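Local coordinates for protein F9 (Vaccinia virus, PDB 6CJ6), which is one of eleven proteins of the entry fusion complex, which merges viral and cellular membranes and lets the virion core into the host cytoplasm, at residues D16-L19 with Q20-Q24; L61-T64 with L65-E68; S101-E104 with K105-A109; S128-P131 with G132-M135. All blocks are in the same frame, centred on the assembly; numbering follows the deposited sequence.

Contact 1: D16-L19 with Q20-Q24; sequences DSYL and QKLAQ. With PDO (1,3-propandiol), chain X.
Tyr18 and Leu22, one turn apart near the C-terminal end of helix 10-24, form a CH-pi contact that runs along the helix. Leu22 CG sits over the centre of the phenol ring, 3.9 Å from its centroid and only 13° off the ring normal, while its two methyls spread toward different parts of the ring. CD2 leans to the hydroxyl end, 3.5 Å from Tyr18 CZ, and CD1 lies over the same face, 3.6 Å from Tyr18 CE2. Chi1 of Tyr18 (-178°) points the ring outward from the helix and slightly onward, which lets Leu22 in the next turn cover its face. Beneath the pair runs ordinary alpha-helical i to i+4 bonding: Leu22 N donates to Tyr18 O at 3.0 Å and Ala23 N to Leu19 O at 3.1 Å, whereas the turn before them is held by two weak bonds. This face of the helix packs on helix 59-74 and strand 133-141, with Tyr18 touching Met66 and Val140. On another side, Lys21 bends back over Ser17, and its NZ donates to O3 of a bound 1,3-propanediol at 2.6 Å and makes a long, weak ion pair with Glu72. That hydroxyl of the diol can in turn donate to Ser17 O or Ser17 OG, both 3.2 Å from O3; Ser17 OG is also hydrogen-bonded to Glu72 and Ser69.

Contact 2: L61-T64 with L65-E68; sequences LSFT and LMVE
Leu65 N reaches back to Leu61 O at 3.2 Å in an almost straight bond (174° at the hydrogen), the first of four successive i to i+4 bonds in helix 59-74. Met66 N to Ser62 O and Val67 N to Phe63 O are shorter, both 2.7 Å, and Val67 N also makes a weak second bond to Thr64 O, the carbonyl that accepts from Glu68 N. Most of this part of the helix is buried, with helices 10-24, 102-113 and 145-158 around it, and its side chains fan out to all three. Phe63 and Met66 make a Met-aromatic contact: SD stands 4.8 Å from the ring centroid, 27° off the normal, and comes nearest to Phe63 CD1. Bends at chi2 and chi3 turn the thioether toward helices 10-24 and 145-158, where Met66 meets Tyr18 and Leu151, while the Phe63 ring packs against helix 102-113. Leu61 and Leu65 lie side by side and point the same way, their CD1 methyls 4.1 Å apart; Leu65 also touches Lys21 of helix 10-24. Thr64 divides its two branches: OG1 is hydrogen-bonded to Arg60 O one turn back, and CG2, placed anti to the backbone N by a chi1 of -64°, faces the next turn. There the Glu68 chain, extended beyond CG, runs back along the helix and brings OE2 to 3.8 Å from Thr64 CG2.

Contact 3: S101-E104 with K105-A109; sequences SKLE and KNCNA. With PDO (1,3-propandiol), chain Y; MOH (methanol), chain B; PGO (S-1,2-propanediol), chain C.
Ser101 is the N-cap of helix 102-113, and its hydroxyl and its carbonyl both take part in the first turn. Its side-chain OG accepts from Glu104 N at 3.2 Å, a capping bond made possible by a chi1 of 59°, which swings the hydroxyl over the opening of the helix; its carbonyl O receives Lys105 N one turn on. The backbone bonds that follow are shorter, among them Cys107 N to Leu103 O and Asn108 N to Glu104 O.

A second set of polar links runs through solvent species. The oxygen of a bound methanol, probably from the crystallisation liquor, accepts from both Ser101 N and Ser101 OG and donates to Glu104 OE1 at 2.6 Å, so it ties the cap to the carboxylate. Glu104 OE1 also forms a salt bridge with Arg60, which joins this helix to helix 59-74 and would favour a charged carboxylate.

Apolar contact is carried by Leu103 and Cys107, whose CD1 and SG are 4.0 Å apart on the face toward helices 59-74 and 145-158. Cys107 is disulfide-bonded there to Cys149, and the Phe63 ring touches both side chains.

Glu104 and Asn108 lie alongside each other with their carboxylate and amide planes 74° apart. One water bridges them, donating to Glu104 OE2 and accepting from Asn108 ND2, each at 2.8 Å.

Contact 4: S128-P131 with G132-M135; sequences SAPP and GQHM. With EOH (ethanol), chain D.
The flat carbonyl group of Pro130 takes Gln133 N from above its plane: the donor lies 37° out of it and 3.1 Å from Pro130 O. At the other end of Gln133, the planar amide meets the proline ring: the side chain, extended beyond CG, crosses Pro130 with NE2 nearest to its CG, at 3.7 Å. Further from the bend, Ala129 CB lies against the backbone of the returning chain, 3.6 Å from Met135 N. Met135 turns at chi3 to put CE 3.3 Å from Ser128 O, so the methyl lies against the carbonyl of Ser128. Gly132 has a positive phi (82°), in the left-handed region expected at the third position of a type II turn. Outward bonds then set the returning arm into its sheet: His134 pairs through its backbone with Lys5 and Phe7, Met135 with Asn46 and Ala48, and the ring of His134 adds a hydrogen bond from ND1 to Thr4 OG1. Pro131 and Gly132 thus occupy the two central positions of a type II beta turn, a classic Pro-Gly reversal, here leading from strand 119-127 into strand 133-141.

From the N terminus the four contacts follow one another in series; none nests in or crosses another. Contacts 1 and 2 lie within one helix each and contact 3 spans the start of a third, so none of these closes a loop, whereas contact 4 closes the tight turn between strands 119-127 and 133-141. The three helices pack in sequence, 10-24 on 59-74 and 59-74 on 102-113. Contact 1 meets contact 2 with Lys21 CB 3.6 Å from Leu65 CD1, and contact 2 meets contact 3 where Phe63 CB is 3.3 Å from Glu104 OE1. Contact 4 stands apart, its nearest atoms about 11 Å from contact 1, although strand 133-141, which it begins, also packs against helix 10-24.

Contact 1: D16-L19 with Q20-Q24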
loop_
_atom_site.group_PDB
_atom_site.type_symbol
_atom_site.label_atom_id
_atom_site.label_comp_id
_atom_site.label_asym_id
_atom_site.label_seq_id
_atom_site.Cartn_x
_atom_site.Cartn_y
_atom_site.Cartn_z
ATOM N N ASP A 16 -2.162 -8.126 -2.996
ATOM C CA ASP A 16 -2.590 -9.515 -2.861
ATOM C C ASP A 16 -1.661 -10.279 -1.929
ATOM O O ASP A 16 -2.117 -11.075 -1.100
ATOM C CB ASP A 16 -2.651 -10.180 -4.235
ATOM C CG ASP A 16 -3.788 -9.652 -5.086
ATOM O OD1 ASP A 16 -4.641 -8.922 -4.541
ATOM O OD2 ASP A 16 -3.827 -9.962 -6.296
ATOM N N SER A 17 -0.352 -10.042 -2.049
ATOM C CA SER A 17 0.605 -10.617 -1.109
ATOM C C SER A 17 0.390 -10.070 0.295
ATOM O O SER A 17 0.400 -10.824 1.275
ATOM C CB SER A 17 2.028 -10.307 -1.575
ATOM O OG SER A 17 2.968 -10.569 -0.546
ATOM N N TYR A 18 0.197 -8.757 0.407
ATOM C CA TYR A 18 0.075 -8.131 1.719
ATOM C C TYR A 18 -1.209 -8.558 2.421
ATOM O O TYR A 18 -1.219 -8.738 3.644
ATOM C CB TYR A 18 0.148 -6.610 1.568
ATOM C CG TYR A 18 0.087 -5.848 2.868
ATOM C CD1 TYR A 18 0.899 -6.195 3.941
ATOM C CD2 TYR A 18 -0.767 -4.765 3.017
ATOM C CE1 TYR A 18 0.849 -5.494 5.128
ATOM C CE2 TYR A 18 -0.823 -4.057 4.201
ATOM C CZ TYR A 18 -0.014 -4.426 5.252
ATOM O OH TYR A 18 -0.070 -3.725 6.432
ATOM N N LEU A 19 -2.298 -8.738 1.666
ATOM C CA LEU A 19 -3.563 -9.130 2.282
ATOM C C LEU A 19 -3.490 -10.535 2.872
ATOM O O LEU A 19 -4.055 -10.789 3.942
ATOM C CB LEU A 19 -4.712 -9.007 1.280
ATOM C CG LEU A 19 -5.107 -7.579 0.896
ATOM C CD1 LEU A 19 -6.159 -7.578 -0.204
ATOM C CD2 LEU A 19 -5.592 -6.808 2.112
ATOM N N GLN A 20 -2.807 -11.460 2.188
ATOM C CA GLN A 20 -2.617 -12.802 2.736
ATOM C C GLN A 20 -1.952 -12.745 4.105
ATOM O O GLN A 20 -2.386 -13.412 5.052
ATOM C CB GLN A 20 -1.764 -13.641 1.785
ATOM C CG GLN A 20 -2.504 -14.269 0.623
ATOM C CD GLN A 20 -1.646 -15.286 -0.110
ATOM O OE1 GLN A 20 -0.618 -15.724 0.402
ATOM N NE2 GLN A 20 -2.059 -15.658 -1.315
ATOM N N LYS A 21 -0.888 -11.950 4.223
ATOM C CA LYS A 21 -0.159 -11.864 5.482
ATOM C C LYS A 21 -1.004 -11.210 6.569
ATOM O O LYS A 21 -0.934 -11.604 7.739
ATOM C CB LYS A 21 1.141 -11.094 5.264
ATOM C CG LYS A 21 2.067 -11.718 4.226
ATOM C CD LYS A 21 2.875 -10.647 3.510
ATOM C CE LYS A 21 4.317 -11.074 3.279
ATOM N NZ LYS A 21 4.440 -12.229 2.350
ATOM N N LEU A 22 -1.814 -10.212 6.202
ATOM C CA LEU A 22 -2.662 -9.546 7.188
ATOM C C LEU A 22 -3.674 -10.512 7.792
ATOM O O LEU A 22 -3.959 -10.452 8.994
ATOM C CB LEU A 22 -3.380 -8.356 6.551
ATOM C CG LEU A 22 -2.543 -7.140 6.159
ATOM C CD1 LEU A 22 -3.428 -6.051 5.576
ATOM C CD2 LEU A 22 -1.761 -6.618 7.350
ATOM N N ALA A 23 -4.236 -11.404 6.970
ATOM C CA ALA A 23 -5.231 -12.347 7.468
ATOM C C ALA A 23 -4.627 -13.345 8.447
ATOM O O ALA A 23 -5.284 -13.729 9.423
ATOM C CB ALA A 23 -5.892 -13.082 6.303
ATOM N N GLN A 24 -3.387 -13.775 8.208
ATOM C CA GLN A 24 -2.743 -14.714 9.122
ATOM C C GLN A 24 -2.380 -14.048 10.444
ATOM O O GLN A 24 -2.613 -14.620 11.516
ATOM C CB GLN A 24 -1.496 -15.313 8.472
ATOM C CG GLN A 24 -1.750 -15.899 7.105
ATOM C CD GLN A 24 -0.486 -16.405 6.448
ATOM O OE1 GLN A 24 0.561 -16.520 7.087
ATOM N NE2 GLN A 24 -0.576 -16.709 5.160
HETATM C C1 PDO X . 2.027 -13.985 -2.569
HETATM O O1 PDO X . 1.149 -12.973 -3.077
HETATM C C2 PDO X . 2.697 -13.483 -1.295
HETATM C C3 PDO X . 1.877 -13.853 -0.065
HETATM O O3 PDO X . 2.446 -13.231 1.093
#

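Contact 2: L61-T64 with L65-E68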
loop_
_atom_site.group_PDB
_atom_site.type_symbol
_atom_site.label_atom_id
_atom_site.label_comp_id
_atom_site.label_asym_id
_atom_site.label_seq_id
_atom_site.Cartn_x
_atom_site.Cartn_y
_atom_site.Cartn_z
ATOM N N LEU A 61 4.360 -4.226 12.960
ATOM C CA LEU A 61 3.968 -5.464 12.292
ATOM C C LEU A 61 3.431 -5.184 10.896
ATOM O O LEU A 61 3.683 -5.952 9.961
ATOM C CB LEU A 61 2.926 -6.204 13.130
ATOM C CG LEU A 61 2.219 -7.402 12.495
ATOM C CD1 LEU A 61 3.222 -8.471 12.080
ATOM C CD2 LEU A 61 1.179 -7.971 13.452
ATOM N N SER A 62 2.683 -4.090 10.742
ATOM C CA SER A 62 2.185 -3.706 9.428
ATOM C C SER A 62 3.345 -3.466 8.469
ATOM O O SER A 62 3.431 -4.091 7.408
ATOM C CB SER A 62 1.314 -2.453 9.550
ATOM O OG SER A 62 0.205 -2.676 10.402
ATOM N N PHE A 63 4.267 -2.580 8.853
ATOM C CA PHE A 63 5.403 -2.261 7.994
ATOM C C PHE A 63 6.275 -3.479 7.709
ATOM O O PHE A 63 6.884 -3.565 6.639
ATOM C CB PHE A 63 6.228 -1.133 8.610
ATOM C CG PHE A 63 5.748 0.239 8.236
ATOM C CD1 PHE A 63 6.048 0.773 6.993
ATOM C CD2 PHE A 63 5.007 0.997 9.127
ATOM C CE1 PHE A 63 5.615 2.036 6.645
ATOM C CE2 PHE A 63 4.568 2.261 8.782
ATOM C CZ PHE A 63 4.873 2.780 7.536
ATOM N N THR A 64 6.349 -4.431 8.642
ATOM C CA THR A 64 7.164 -5.621 8.410
ATOM C C THR A 64 6.608 -6.457 7.263
ATOM O O THR A 64 7.327 -6.763 6.303
ATOM C CB THR A 64 7.288 -6.444 9.694
ATOM O OG1 THR A 64 7.997 -5.685 10.680
ATOM C CG2 THR A 64 8.047 -7.729 9.426
ATOM N N LEU A 65 5.328 -6.834 7.338
ATOM C CA LEU A 65 4.701 -7.547 6.228
ATOM C C LEU A 65 4.565 -6.651 5.003
ATOM O O LEU A 65 4.598 -7.139 3.868
ATOM C CB LEU A 65 3.328 -8.065 6.650
ATOM C CG LEU A 65 3.270 -8.993 7.865
ATOM C CD1 LEU A 65 1.828 -9.234 8.282
ATOM C CD2 LEU A 65 3.965 -10.307 7.567
ATOM N N MET A 66 4.397 -5.346 5.223
ATOM C CA MET A 66 4.394 -4.384 4.127
ATOM C C MET A 66 5.714 -4.418 3.370
ATOM O O MET A 66 5.737 -4.325 2.139
ATOM C CB MET A 66 4.152 -2.995 4.712
ATOM C CG MET A 66 3.905 -1.880 3.741
ATOM S SD MET A 66 2.778 -0.696 4.507
ATOM C CE MET A 66 1.250 -1.272 3.799
ATOM N N VAL A 67 6.827 -4.561 4.090
ATOM C CA VAL A 67 8.132 -4.578 3.436
ATOM C C VAL A 67 8.421 -5.940 2.813
ATOM O O VAL A 67 8.989 -6.022 1.716
ATOM C CB VAL A 67 9.232 -4.117 4.410
ATOM C CG1 VAL A 67 10.608 -4.489 3.886
ATOM C CG2 VAL A 67 9.142 -2.616 4.616
ATOM N N GLU A 68 8.035 -7.027 3.491
ATOM C CA GLU A 68 8.180 -8.357 2.904
ATOM C C GLU A 68 7.518 -8.414 1.536
ATOM O O GLU A 68 8.115 -8.885 0.560
ATOM C CB GLU A 68 7.562 -9.420 3.814
ATOM C CG GLU A 68 8.198 -9.580 5.183
ATOM C CD GLU A 68 7.643 -10.781 5.937
ATOM O OE1 GLU A 68 7.564 -11.876 5.340
ATOM O OE2 GLU A 68 7.278 -10.631 7.122
#

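Contact 3: S101-E104 with K105-A109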
loop_
_atom_site.group_PDB
_atom_site.type_symbol
_atom_site.label_atom_id
_atom_site.label_comp_id
_atom_site.label_asym_id
_atom_site.label_seq_id
_atom_site.Cartn_x
_atom_site.Cartn_y
_atom_site.Cartn_z
ATOM N N SER A 101 12.572 0.782 7.980
ATOM C CA SER A 101 13.011 1.462 6.774
ATOM C C SER A 101 12.921 2.977 6.952
ATOM O O SER A 101 12.331 3.492 7.905
ATOM C CB SER A 101 12.153 1.034 5.583
ATOM O OG SER A 101 10.785 1.336 5.812
ATOM N N LYS A 102 13.535 3.698 6.012
ATOM C CA LYS A 102 13.348 5.142 5.953
ATOM C C LYS A 102 11.891 5.499 5.686
ATOM O O LYS A 102 11.393 6.507 6.203
ATOM C CB LYS A 102 14.261 5.733 4.880
ATOM C CG LYS A 102 13.898 7.130 4.415
ATOM C CD LYS A 102 14.916 7.622 3.400
ATOM C CE LYS A 102 14.351 8.712 2.514
ATOM N NZ LYS A 102 15.305 9.034 1.418
ATOM N N LEU A 103 11.194 4.684 4.892
ATOM C CA LEU A 103 9.768 4.901 4.669
ATOM C C LEU A 103 9.013 4.971 5.989
ATOM O O LEU A 103 8.276 5.928 6.248
ATOM C CB LEU A 103 9.203 3.782 3.790
ATOM C CG LEU A 103 7.672 3.713 3.711
ATOM C CD1 LEU A 103 7.108 4.942 3.018
ATOM C CD2 LEU A 103 7.210 2.442 3.018
ATOM N N GLU A 104 9.213 3.971 6.851
ATOM C CA GLU A 104 8.480 3.913 8.112
ATOM C C GLU A 104 8.838 5.080 9.023
ATOM O O GLU A 104 7.961 5.663 9.672
ATOM C CB GLU A 104 8.749 2.577 8.803
ATOM C CG GLU A 104 8.139 2.459 10.187
ATOM C CD GLU A 104 8.188 1.044 10.718
ATOM O OE1 GLU A 104 8.852 0.195 10.086
ATOM O OE2 GLU A 104 7.557 0.782 11.761
ATOM N N LYS A 105 10.120 5.437 9.091
ATOM C CA LYS A 105 10.501 6.597 9.888
ATOM C C LYS A 105 9.910 7.876 9.309
ATOM O O LYS A 105 9.448 8.746 10.057
ATOM C CB LYS A 105 12.024 6.686 10.003
ATOM C CG LYS A 105 12.633 5.556 10.820
ATOM C CD LYS A 105 14.145 5.560 10.748
ATOM C CE LYS A 105 14.743 4.431 11.589
ATOM N NZ LYS A 105 16.210 4.300 11.368
ATOM N N ASN A 106 9.907 8.004 7.981
ATOM C CA ASN A 106 9.276 9.163 7.362
ATOM C C ASN A 106 7.788 9.211 7.690
ATOM O O ASN A 106 7.250 10.278 8.007
ATOM C CB ASN A 106 9.503 9.132 5.849
ATOM C CG ASN A 106 9.307 10.488 5.199
ATOM O OD1 ASN A 106 10.153 11.375 5.324
ATOM N ND2 ASN A 106 8.198 10.653 4.493
ATOM N N CYS A 107 7.115 8.061 7.638
ATOM C CA CYS A 107 5.699 8.008 7.985
ATOM C C CYS A 107 5.478 8.277 9.469
ATOM O O CYS A 107 4.589 9.054 9.841
ATOM C CB CYS A 107 5.106 6.660 7.583
ATOM S SG CYS A 107 4.776 6.495 5.821
ATOM N N ASN A 108 6.270 7.633 10.336
ATOM C CA ASN A 108 6.150 7.883 11.770
ATOM C C ASN A 108 6.335 9.364 12.086
ATOM O O ASN A 108 5.646 9.912 12.956
ATOM C CB ASN A 108 7.173 7.049 12.548
ATOM C CG ASN A 108 6.818 5.578 12.627
ATOM O OD1 ASN A 108 5.705 5.169 12.312
ATOM N ND2 ASN A 108 7.775 4.770 13.075
ATOM N N ALA A 109 7.256 10.031 11.382
ATOM C CA ALA A 109 7.497 11.450 11.630
ATOM C C ALA A 109 6.346 12.305 11.117
ATOM O O ALA A 109 6.002 13.324 11.725
ATOM C CB ALA A 109 8.811 11.881 10.983
HETATM C C1 PDO Y . 7.756 9.267 14.887
HETATM O O1 PDO Y . 7.749 8.957 16.284
HETATM C C2 PDO Y . 9.168 9.651 14.459
HETATM C C3 PDO Y . 9.478 9.119 13.064
HETATM O O3 PDO Y . 10.897 9.103 12.866
HETATM C C MOH B . 9.946 -1.960 7.948
HETATM O O MOH B . 10.004 -0.549 7.929
HETATM C C1 PGO C . 16.459 2.475 3.422
HETATM C C2 PGO C . 16.472 3.311 2.162
HETATM C C3 PGO C . 17.659 2.780 1.473
HETATM O O1 PGO C . 15.993 2.790 4.721
HETATM O O2 PGO C . 16.619 4.739 2.293
HETATM O O HOH W 1 8.404 2.191 14.028
#

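Contact 4: S128-P131 with G132-M135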
loop_
_atom_site.group_PDB
_atom_site.type_symbol
_atom_site.label_atom_id
_atom_site.label_comp_id
_atom_site.label_asym_id
_atom_site.label_seq_id
_atom_site.Cartn_x
_atom_site.Cartn_y
_atom_site.Cartn_z
ATOM N N SER A 128 -6.137 5.543 -13.285
ATOM C CA SER A 128 -6.656 5.693 -14.638
ATOM C C SER A 128 -6.448 4.414 -15.438
ATOM O O SER A 128 -5.409 3.757 -15.321
ATOM C CB SER A 128 -5.979 6.865 -15.357
ATOM O OG SER A 128 -4.571 6.707 -15.370
ATOM N N ALA A 129 -7.437 4.076 -16.262
ATOM C CA ALA A 129 -7.417 2.894 -17.110
ATOM C C ALA A 129 -8.032 3.239 -18.459
ATOM O O ALA A 129 -8.872 4.143 -18.546
ATOM C CB ALA A 129 -8.214 1.741 -16.479
ATOM N N PRO A 130 -7.635 2.540 -19.521
ATOM C CA PRO A 130 -8.209 2.805 -20.852
ATOM C C PRO A 130 -9.689 2.470 -20.886
ATOM O O PRO A 130 -10.204 1.799 -19.977
ATOM C CB PRO A 130 -7.413 1.860 -21.768
ATOM C CG PRO A 130 -6.151 1.583 -21.033
ATOM C CD PRO A 130 -6.523 1.574 -19.583
ATOM N N PRO A 131 -10.412 2.929 -21.910
ATOM C CA PRO A 131 -11.834 2.577 -22.021
ATOM C C PRO A 131 -12.011 1.079 -22.214
ATOM O O PRO A 131 -11.240 0.428 -22.922
ATOM C CB PRO A 131 -12.296 3.355 -23.259
ATOM C CG PRO A 131 -11.303 4.456 -23.415
ATOM C CD PRO A 131 -9.999 3.886 -22.951
ATOM N N GLY A 132 -13.045 0.536 -21.578
ATOM C CA GLY A 132 -13.244 -0.895 -21.547
ATOM C C GLY A 132 -12.424 -1.625 -20.505
ATOM O O GLY A 132 -12.491 -2.859 -20.442
ATOM N N GLN A 133 -11.651 -0.907 -19.693
ATOM C CA GLN A 133 -10.845 -1.500 -18.638
ATOM C C GLN A 133 -11.058 -0.740 -17.335
ATOM O O GLN A 133 -11.715 0.305 -17.297
ATOM C CB GLN A 133 -9.352 -1.517 -19.001
ATOM C CG GLN A 133 -8.988 -2.474 -20.122
ATOM C CD GLN A 133 -7.502 -2.771 -20.169
ATOM O OE1 GLN A 133 -6.998 -3.586 -19.398
ATOM N NE2 GLN A 133 -6.791 -2.104 -21.072
ATOM N N HIS A 134 -10.492 -1.280 -16.258
ATOM C CA HIS A 134 -10.570 -0.649 -14.950
ATOM C C HIS A 134 -9.301 -0.965 -14.175
ATOM O O HIS A 134 -8.729 -2.050 -14.309
ATOM C CB HIS A 134 -11.795 -1.124 -14.156
ATOM C CG HIS A 134 -11.717 -2.553 -13.708
ATOM N ND1 HIS A 134 -12.158 -3.602 -14.486
ATOM C CD2 HIS A 134 -11.258 -3.104 -12.559
ATOM C CE1 HIS A 134 -11.971 -4.738 -13.837
ATOM N NE2 HIS A 134 -11.426 -4.464 -12.666
ATOM N N MET A 135 -8.861 -0.005 -13.365
ATOM C CA MET A 135 -7.727 -0.205 -12.468
ATOM C C MET A 135 -8.267 -0.542 -11.084
ATOM O O MET A 135 -8.809 0.327 -10.394
ATOM C CB MET A 135 -6.825 1.026 -12.414
ATOM C CG MET A 135 -5.698 0.888 -11.400
ATOM S SD MET A 135 -4.528 2.259 -11.405
ATOM C CE MET A 135 -3.771 2.058 -13.015
HETATM C C1 EOH D . -13.548 -5.945 -23.270
HETATM C C2 EOH D . -14.706 -6.801 -23.634
HETATM O O EOH D . -13.918 -5.197 -22.116
#